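PDB 6G42: minor capsid protein from Cafeteriavirus-dependent mavirus, which forms the pentons of the virophage capsid, assembling as a pentamer of single jelly-roll subunits that probably closes the fivefold vertices. Local coordinates for residues F277-Y282 with H287-L292. Residues are numbered along the deposited sequence; the frame is centred on the assembly and turned at random.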
ATOM      1  N   PHE C 277      -3.181  17.971 -24.155  1.00 50.28           N
ATOM      2  CA  PHE C 277      -2.716  16.670 -23.669  1.00 48.17           C
ATOM      3  C   PHE C 277      -2.201  15.802 -24.824  1.00 47.70           C
ATOM      4  O   PHE C 277      -2.861  15.655 -25.855  1.00 47.89           O
ATOM      5  CB  PHE C 277      -3.845  15.948 -22.918  1.00 48.02           C
ATOM      6  CG  PHE C 277      -4.112  16.502 -21.541  1.00 47.01           C
ATOM      7  CD1 PHE C 277      -4.816  17.696 -21.375  1.00 46.28           C
ATOM      8  CD2 PHE C 277      -3.658  15.835 -20.408  1.00 45.43           C
ATOM      9  CE1 PHE C 277      -5.058  18.209 -20.108  1.00 46.96           C
ATOM     10  CE2 PHE C 277      -3.902  16.342 -19.139  1.00 46.09           C
ATOM     11  CZ  PHE C 277      -4.603  17.526 -18.985  1.00 45.85           C
ATOM     12  N   THR C 278      -1.023  15.222 -24.625  1.00 46.73           N
ATOM     13  CA  THR C 278      -0.321  14.468 -25.654  1.00 44.75           C
ATOM     14  C   THR C 278       0.198  13.167 -25.062  1.00 45.58           C
ATOM     15  O   THR C 278       0.712  13.154 -23.941  1.00 48.25           O
ATOM     16  CB  THR C 278       0.885  15.261 -26.178  1.00 45.35           C
ATOM     17  OG1 THR C 278       0.506  16.617 -26.444  1.00 44.89           O
ATOM     18  CG2 THR C 278       1.414  14.645 -27.448  1.00 46.47           C
ATOM     19  N   ILE C 279       0.077  12.090 -25.831  1.00 44.13           N
ATOM     20  CA  ILE C 279       0.524  10.766 -25.428  1.00 45.15           C
ATOM     21  C   ILE C 279       1.830  10.470 -26.158  1.00 46.87           C
ATOM     22  O   ILE C 279       1.888  10.591 -27.379  1.00 49.14           O
ATOM     23  CB  ILE C 279      -0.518   9.678 -25.797  1.00 45.64           C
ATOM     24  CG1 ILE C 279      -1.893  10.003 -25.205  1.00 46.93           C
ATOM     25  CG2 ILE C 279      -0.077   8.301 -25.300  1.00 45.66           C
ATOM     26  CD1 ILE C 279      -3.038   9.287 -25.895  1.00 48.23           C
ATOM     27  N   TYR C 280       2.860  10.075 -25.410  1.00 48.95           N
ATOM     28  CA  TYR C 280       4.120   9.560 -25.983  1.00 49.48           C
ATOM     29  C   TYR C 280       4.155   8.044 -25.886  1.00 50.03           C
ATOM     30  O   TYR C 280       3.967   7.501 -24.803  1.00 51.47           O
ATOM     31  CB  TYR C 280       5.330  10.140 -25.244  1.00 48.57           C
ATOM     32  CG  TYR C 280       5.667  11.537 -25.682  1.00 48.68           C
ATOM     33  CD1 TYR C 280       4.946  12.628 -25.206  1.00 49.34           C
ATOM     34  CD2 TYR C 280       6.688  11.772 -26.595  1.00 49.07           C
ATOM     35  CE1 TYR C 280       5.239  13.916 -25.619  1.00 50.47           C
ATOM     36  CE2 TYR C 280       6.990  13.055 -27.020  1.00 50.52           C
ATOM     37  CZ  TYR C 280       6.267  14.127 -26.528  1.00 51.95           C
ATOM     38  OH  TYR C 280       6.573  15.404 -26.947  1.00 54.05           O
ATOM     39  N   ASP C 281       4.394   7.371 -27.010  1.00 50.62           N
ATOM     40  CA  ASP C 281       4.618   5.923 -27.011  1.00 53.20           C
ATOM     41  C   ASP C 281       6.081   5.603 -26.671  1.00 54.38           C
ATOM     42  O   ASP C 281       6.923   6.502 -26.603  1.00 54.91           O
ATOM     43  CB  ASP C 281       4.236   5.306 -28.366  1.00 55.13           C
ATOM     44  CG  ASP C 281       2.721   5.242 -28.598  1.00 57.03           C
ATOM     45  OD1 ASP C 281       1.946   5.818 -27.806  1.00 61.00           O
ATOM     46  OD2 ASP C 281       2.301   4.609 -29.593  1.00 56.18           O
ATOM     47  N   TYR C 282       6.377   4.321 -26.458  1.00 56.48           N
ATOM     48  CA  TYR C 282       7.750   3.872 -26.149  1.00 57.47           C
ATOM     49  C   TYR C 282       8.741   4.044 -27.303  1.00 57.96           C
ATOM     50  O   TYR C 282       9.924   4.267 -27.055  1.00 58.12           O
ATOM     51  CB  TYR C 282       7.763   2.427 -25.629  1.00 57.31           C
ATOM     52  CG  TYR C 282       7.416   2.356 -24.166  1.00 57.99           C
ATOM     53  CD1 TYR C 282       8.307   2.811 -23.205  1.00 58.93           C
ATOM     54  CD2 TYR C 282       6.189   1.859 -23.739  1.00 60.00           C
ATOM     55  CE1 TYR C 282       7.991   2.770 -21.859  1.00 59.22           C
ATOM     56  CE2 TYR C 282       5.864   1.812 -22.392  1.00 60.31           C
ATOM     57  CZ  TYR C 282       6.768   2.273 -21.456  1.00 59.28           C
ATOM     58  OH  TYR C 282       6.448   2.229 -20.124  1.00 60.48           O
ATOM     59  N   HIS C 287       1.453  11.370 -30.294  1.00 57.98           N
ATOM     60  CA  HIS C 287       0.063  11.485 -30.786  1.00 56.63           C
ATOM     61  C   HIS C 287      -0.865  12.058 -29.708  1.00 54.98           C
ATOM     62  O   HIS C 287      -0.646  11.808 -28.524  1.00 56.98           O
ATOM     63  CB  HIS C 287      -0.459  10.143 -31.318  1.00 56.05           C
ATOM     64  CG  HIS C 287      -0.490   9.049 -30.299  1.00 59.23           C
ATOM     65  ND1 HIS C 287      -1.666   8.551 -29.778  1.00 60.50           N
ATOM     66  CD2 HIS C 287       0.508   8.349 -29.707  1.00 61.09           C
ATOM     67  CE1 HIS C 287      -1.390   7.596 -28.908  1.00 60.88           C
ATOM     68  NE2 HIS C 287      -0.078   7.453 -28.847  1.00 60.96           N
ATOM     69  N   PRO C 288      -1.909  12.819 -30.110  1.00 53.47           N
ATOM     70  CA  PRO C 288      -2.700  13.540 -29.108  1.00 53.07           C
ATOM     71  C   PRO C 288      -3.726  12.667 -28.382  1.00 52.34           C
ATOM     72  O   PRO C 288      -4.204  11.667 -28.934  1.00 50.55           O
ATOM     73  CB  PRO C 288      -3.409  14.627 -29.932  1.00 52.13           C
ATOM     74  CG  PRO C 288      -3.440  14.110 -31.334  1.00 51.84           C
ATOM     75  CD  PRO C 288      -2.532  12.913 -31.443  1.00 52.85           C
ATOM     76  N   LEU C 289      -4.033  13.055 -27.144  1.00 51.70           N
ATOM     77  CA  LEU C 289      -5.155  12.492 -26.401  1.00 52.19           C
ATOM     78  C   LEU C 289      -6.458  13.042 -26.994  1.00 52.77           C
ATOM     79  O   LEU C 289      -6.613  14.260 -27.127  1.00 52.47           O
ATOM     80  CB  LEU C 289      -5.057  12.855 -24.913  1.00 49.85           C
ATOM     81  CG  LEU C 289      -6.182  12.350 -23.993  1.00 48.06           C
ATOM     82  CD1 LEU C 289      -6.191  10.830 -23.929  1.00 46.58           C
ATOM     83  CD2 LEU C 289      -6.040  12.953 -22.603  1.00 47.54           C
ATOM     84  N   THR C 290      -7.393  12.152 -27.329  1.00 51.96           N
ATOM     85  CA  THR C 290      -8.624  12.555 -28.025  1.00 52.56           C
ATOM     86  C   THR C 290      -9.866  12.397 -27.153  1.00 50.58           C
ATOM     87  O   THR C 290      -9.892  11.578 -26.245  1.00 51.79           O
ATOM     88  CB  THR C 290      -8.805  11.795 -29.360  1.00 52.44           C
ATOM     89  OG1 THR C 290      -8.953  10.397 -29.110  1.00 54.34           O
ATOM     90  CG2 THR C 290      -7.605  12.019 -30.282  1.00 51.58           C
ATOM     91  N   LEU C 291     -10.886  13.199 -27.450  1.00 51.53           N
ATOM     92  CA  LEU C 291     -12.155  13.198 -26.710  1.00 50.70           C
ATOM     93  C   LEU C 291     -13.107  12.075 -27.154  1.00 51.20           C
ATOM     94  O   LEU C 291     -13.137  11.686 -28.329  1.00 49.19           O
ATOM     95  CB  LEU C 291     -12.878  14.542 -26.884  1.00 48.46           C
ATOM     96  CG  LEU C 291     -12.193  15.784 -26.316  1.00 47.67           C
ATOM     97  CD1 LEU C 291     -12.823  17.059 -26.855  1.00 47.76           C
ATOM     98  CD2 LEU C 291     -12.248  15.774 -24.802  1.00 48.48           C
ATOM     99  N   LEU C 292     -13.860  11.559 -26.183  1.00 50.79           N
ATOM    100  CA  LEU C 292     -15.088  10.808 -26.431  1.00 49.49           C
ATOM    101  C   LEU C 292     -16.259  11.770 -26.200  1.00 49.74           C
ATOM    102  O   LEU C 292     -16.063  12.865 -25.667  1.00 49.27           O
ATOM    103  CB  LEU C 292     -15.193   9.609 -25.485  1.00 48.28           C
ATOM    104  CG  LEU C 292     -14.035   8.612 -25.513  1.00 46.88           C
ATOM    105  CD1 LEU C 292     -14.204   7.559 -24.431  1.00 45.71           C
ATOM    106  CD2 LEU C 292     -13.919   7.959 -26.882  1.00 46.97           C
TER
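Ile279 and His287 face each other as an antiparallel hydrogen-bonded pair, which shows how a short hairpin is joined by backbone bonds and then reinforced by side chains on one face. Ile279 N reaches His287 O at 2.8 Å, and His287 N returns a bond to Ile279 O at 3.0 Å. Beyond them Leu289 N, just past the end of the strand, adds a third backbone bond, to Phe277 O. On the face that carries Ile279 and His287, packing is close. CG of His287 sits between the backbone N and the carbonyl carbon (chi1 61°), which helps carry the imidazole across the neighbouring strand, where one ring face lies over Ile279 CB, a CH-pi contact 4.0 Å from the ring centroid. His287 NE2 donates a hydrogen bond to Asp281 OD1 at 2.8 Å. The oxygen lies in the imidazole plane, whereas the carboxylate, turned 81° to the ring, is approached from above its own plane. Asp281 OD2 is held by a salt bridge from Lys67 and a hydrogen bond with Tyr102, which probably helps to position the carboxylate for His287. Farther along, Leu289 CD1 meets Ile279 CD1 at 4.0 Å, while Leu289 CD2 lies 3.7 Å from Phe277 CB. The opposite face is looser: Thr278 and Pro288 form a non-hydrogen-bonded pair there, the proline exposed, and Thr278 CG2 merely approaches His287 O at 3.7 Å. Strands 272-281 and 286-288 form a beta hairpin, and 201-207 pairs with 272-281 to continue the antiparallel sheet, consistent with the single jelly-roll of the penton protein.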